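Local coordinates for insecticidal crystal protein Cry35Ab1 (Bacillus thuringiensis, PDB 4JP0), which acts with Cry34Ab1 as a component of a binary insecticidal toxin active on western corn rootworm, whose larval midgut epithelium is probably the primary target, at residues K46-P51 against T195-T200. Residues are numbered along the deposited sequence; the frame is centred on the assembly and turned at random.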
ATOM      1  N   LYS A  46      -0.202  27.738  -5.743  1.00 12.55           N
ATOM      2  CA  LYS A  46       0.598  26.539  -6.017  1.00 13.23           C
ATOM      3  C   LYS A  46      -0.202  25.304  -5.720  1.00 13.11           C
ATOM      4  O   LYS A  46      -0.713  25.178  -4.618  1.00 12.38           O
ATOM      5  CB  LYS A  46       1.870  26.516  -5.166  1.00 13.93           C
ATOM      6  CG  LYS A  46       2.901  27.587  -5.572  1.00 15.23           C
ATOM      7  CD  LYS A  46       4.169  27.491  -4.733  1.00 18.61           C
ATOM      8  CE  LYS A  46       5.109  28.663  -5.025  1.00 21.99           C
ATOM      9  NZ  LYS A  46       6.454  28.475  -4.389  1.00 23.17           N
ATOM     10  N   TRP A  47      -0.240  24.397  -6.698  1.00 11.82           N
ATOM     11  CA  TRP A  47      -1.054  23.196  -6.615  1.00 13.58           C
ATOM     12  C   TRP A  47      -0.203  21.950  -6.906  1.00 13.61           C
ATOM     13  O   TRP A  47       0.701  21.993  -7.758  1.00 13.73           O
ATOM     14  CB  TRP A  47      -2.244  23.279  -7.604  1.00 13.68           C
ATOM     15  CG  TRP A  47      -2.973  24.512  -7.411  1.00 15.01           C
ATOM     16  CD1 TRP A  47      -2.982  25.609  -8.236  1.00 16.16           C
ATOM     17  CD2 TRP A  47      -3.775  24.842  -6.285  1.00 14.41           C
ATOM     18  NE1 TRP A  47      -3.758  26.595  -7.678  1.00 14.23           N
ATOM     19  CE2 TRP A  47      -4.228  26.162  -6.464  1.00 18.32           C
ATOM     20  CE3 TRP A  47      -4.132  24.159  -5.100  1.00 15.79           C
ATOM     21  CZ2 TRP A  47      -5.036  26.823  -5.509  1.00 18.91           C
ATOM     22  CZ3 TRP A  47      -4.949  24.811  -4.154  1.00 16.77           C
ATOM     23  CH2 TRP A  47      -5.397  26.123  -4.386  1.00 19.40           C
ATOM     24  N   PHE A  48      -0.467  20.871  -6.169  1.00 12.61           N
ATOM     25  CA  PHE A  48       0.257  19.607  -6.385  1.00 13.26           C
ATOM     26  C   PHE A  48      -0.732  18.546  -6.792  1.00 13.47           C
ATOM     27  O   PHE A  48      -1.774  18.357  -6.124  1.00 13.20           O
ATOM     28  CB  PHE A  48       0.993  19.179  -5.102  1.00 14.29           C
ATOM     29  CG  PHE A  48       2.107  18.216  -5.340  1.00 13.80           C
ATOM     30  CD1 PHE A  48       3.417  18.673  -5.413  1.00 13.84           C
ATOM     31  CD2 PHE A  48       1.858  16.848  -5.473  1.00 13.16           C
ATOM     32  CE1 PHE A  48       4.463  17.794  -5.633  1.00 14.91           C
ATOM     33  CE2 PHE A  48       2.912  15.956  -5.704  1.00 13.22           C
ATOM     34  CZ  PHE A  48       4.213  16.435  -5.778  1.00 15.69           C
ATOM     35  N   LEU A  49      -0.456  17.886  -7.911  1.00 11.97           N
ATOM     36  CA  LEU A  49      -1.348  16.856  -8.398  1.00 13.59           C
ATOM     37  C   LEU A  49      -0.903  15.505  -7.878  1.00 13.48           C
ATOM     38  O   LEU A  49       0.264  15.169  -7.986  1.00 13.49           O
ATOM     39  CB  LEU A  49      -1.277  16.785  -9.918  1.00 13.41           C
ATOM     40  CG  LEU A  49      -1.667  18.017 -10.708  1.00 17.31           C
ATOM     41  CD1 LEU A  49      -1.693  17.656 -12.203  1.00 18.94           C
ATOM     42  CD2 LEU A  49      -3.025  18.504 -10.233  1.00 18.89           C
ATOM     43  N   PHE A  50      -1.813  14.760  -7.266  1.00 12.65           N
ATOM     44  CA  PHE A  50      -1.518  13.341  -6.931  1.00 14.67           C
ATOM     45  C   PHE A  50      -2.384  12.428  -7.794  1.00 14.32           C
ATOM     46  O   PHE A  50      -3.577  12.697  -7.991  1.00 15.12           O
ATOM     47  CB  PHE A  50      -1.805  13.062  -5.474  1.00 14.12           C
ATOM     48  CG  PHE A  50      -0.798  13.698  -4.523  1.00 14.77           C
ATOM     49  CD1 PHE A  50      -1.162  14.736  -3.702  1.00 16.32           C
ATOM     50  CD2 PHE A  50       0.501  13.240  -4.463  1.00 14.90           C
ATOM     51  CE1 PHE A  50      -0.270  15.284  -2.798  1.00 15.77           C
ATOM     52  CE2 PHE A  50       1.416  13.813  -3.576  1.00 15.73           C
ATOM     53  CZ  PHE A  50       1.016  14.826  -2.738  1.00 14.79           C
ATOM     54  N   PRO A  51      -1.803  11.356  -8.317  1.00 13.95           N
ATOM     55  CA  PRO A  51      -2.552  10.444  -9.170  1.00 15.25           C
ATOM     56  C   PRO A  51      -3.286   9.403  -8.314  1.00 16.16           C
ATOM     57  O   PRO A  51      -2.765   8.960  -7.283  1.00 15.19           O
ATOM     58  CB  PRO A  51      -1.446   9.779 -10.007  1.00 15.88           C
ATOM     59  CG  PRO A  51      -0.273   9.653  -8.996  1.00 13.65           C
ATOM     60  CD  PRO A  51      -0.413  10.890  -8.089  1.00 14.66           C
ATOM     61  N   THR A 195       5.011  20.879   5.958  1.00 19.57           N
ATOM     62  CA  THR A 195       6.375  20.424   5.880  1.00 20.21           C
ATOM     63  C   THR A 195       6.438  19.061   5.192  1.00 19.75           C
ATOM     64  O   THR A 195       7.370  18.773   4.438  1.00 18.92           O
ATOM     65  CB  THR A 195       6.987  20.312   7.269  1.00 21.59           C
ATOM     66  OG1 THR A 195       6.914  21.592   7.909  1.00 23.22           O
ATOM     67  CG2 THR A 195       8.484  20.061   7.152  1.00 23.32           C
ATOM     68  N   GLN A 196       5.432  18.239   5.473  1.00 18.42           N
ATOM     69  CA  GLN A 196       5.271  16.948   4.836  1.00 18.03           C
ATOM     70  C   GLN A 196       5.276  17.009   3.293  1.00 17.67           C
ATOM     71  O   GLN A 196       6.042  16.312   2.611  1.00 16.14           O
ATOM     72  CB  GLN A 196       3.958  16.313   5.326  1.00 17.49           C
ATOM     73  CG  GLN A 196       3.782  14.883   4.857  1.00 19.41           C
ATOM     74  CD  GLN A 196       2.419  14.325   5.164  1.00 20.21           C
ATOM     75  OE1 GLN A 196       1.414  14.956   4.843  1.00 18.46           O
ATOM     76  NE2 GLN A 196       2.371  13.131   5.784  1.00 18.64           N
ATOM     77  N   ILE A 197       4.401  17.826   2.735  1.00 15.54           N
ATOM     78  CA  ILE A 197       4.335  17.890   1.291  1.00 15.80           C
ATOM     79  C   ILE A 197       5.611  18.502   0.655  1.00 16.54           C
ATOM     80  O   ILE A 197       5.916  18.220  -0.489  1.00 15.77           O
ATOM     81  CB  ILE A 197       3.051  18.619   0.821  1.00 14.73           C
ATOM     82  CG1 ILE A 197       2.720  18.187  -0.617  1.00 13.18           C
ATOM     83  CG2 ILE A 197       3.233  20.144   0.921  1.00 14.17           C
ATOM     84  CD1 ILE A 197       1.281  18.468  -1.016  1.00 14.05           C
ATOM     85  N   LYS A 198       6.316  19.365   1.387  1.00 17.03           N
ATOM     86  CA  LYS A 198       7.516  19.994   0.861  1.00 20.19           C
ATOM     87  C   LYS A 198       8.729  19.088   0.881  1.00 20.71           C
ATOM     88  O   LYS A 198       9.625  19.239   0.037  1.00 23.08           O
ATOM     89  CB  LYS A 198       7.826  21.287   1.646  1.00 19.57           C
ATOM     90  CG  LYS A 198       6.949  22.399   1.191  1.00 21.77           C
ATOM     91  CD  LYS A 198       6.998  23.615   2.112  1.00 29.06           C
ATOM     92  CE  LYS A 198       8.264  24.382   1.995  1.00 32.65           C
ATOM     93  NZ  LYS A 198       8.508  25.140   3.273  1.00 34.79           N
ATOM     94  N   THR A 199       8.739  18.134   1.801  1.00 19.58           N
ATOM     95  CA  THR A 199       9.900  17.295   1.982  1.00 21.17           C
ATOM     96  C   THR A 199       9.669  15.842   1.631  1.00 19.94           C
ATOM     97  O   THR A 199      10.610  15.173   1.243  1.00 20.02           O
ATOM     98  CB  THR A 199      10.462  17.370   3.424  1.00 21.10           C
ATOM     99  OG1 THR A 199       9.474  16.922   4.362  1.00 21.22           O
ATOM    100  CG2 THR A 199      10.760  18.823   3.805  1.00 23.02           C
ATOM    101  N   THR A 200       8.453  15.341   1.750  1.00 18.23           N
ATOM    102  CA  THR A 200       8.207  13.953   1.474  1.00 17.33           C
ATOM    103  C   THR A 200       6.832  13.760   0.819  1.00 15.92           C
ATOM    104  O   THR A 200       6.024  13.112   1.343  1.00 15.46           O
ATOM    105  CB  THR A 200       8.398  13.048   2.747  1.00 18.32           C
ATOM    106  OG1 THR A 200       8.025  11.730   2.450  1.00 16.61           O
ATOM    107  CG2 THR A 200       7.571  13.535   3.891  1.00 18.26           C
TER
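Thr195 O, in the helical turn that brings Ile197 to Phe48 and Phe50, accepts a hydrogen bond from Thr199 OG1 at 2.8 Å. The hydroxyl lies above the carbonyl plane, 37° out of it. Backbone Thr199 N and Lys198 N add weak hydrogen bonds to the same oxygen. The contact joins the ricin B-type beta-trefoil to the Insecticidal Crystal Toxin, P42 part of this toxin_10 protein. Residues 46-51 belong to a trefoil strand, and 195-200 cover the end of a short helix and the residue after it.

Across this boundary the contact is wholly apolar, and its three touching residues are buried. Ile197 reaches the strand with its CD1 methyl. Its chain is extended, with CG1 anti to the backbone N (chi1 -157°) and CD1 carried onward (chi2 161°). Ile197 CD1 meets the Phe50 ring at its edge, near the ring plane, 4.0 Å from Phe50 CE1. Ile197 CD1 also lies 4.2 Å from Phe48 CB. The two phenylalanines pack on each other as well: Phe48 CD2 sits over one face of the Phe50 ring, toward its rim.

Ile197 also touches Thr60 on the neighbouring strand 56-61 and Cys67 in a loop. Tyr202, just past the helix, meets the Phe50 ring edge-to-face and also touches Phe48. Beside Ile197, Gln196 NE2 is hydrogen-bonded to Tyr203 OH.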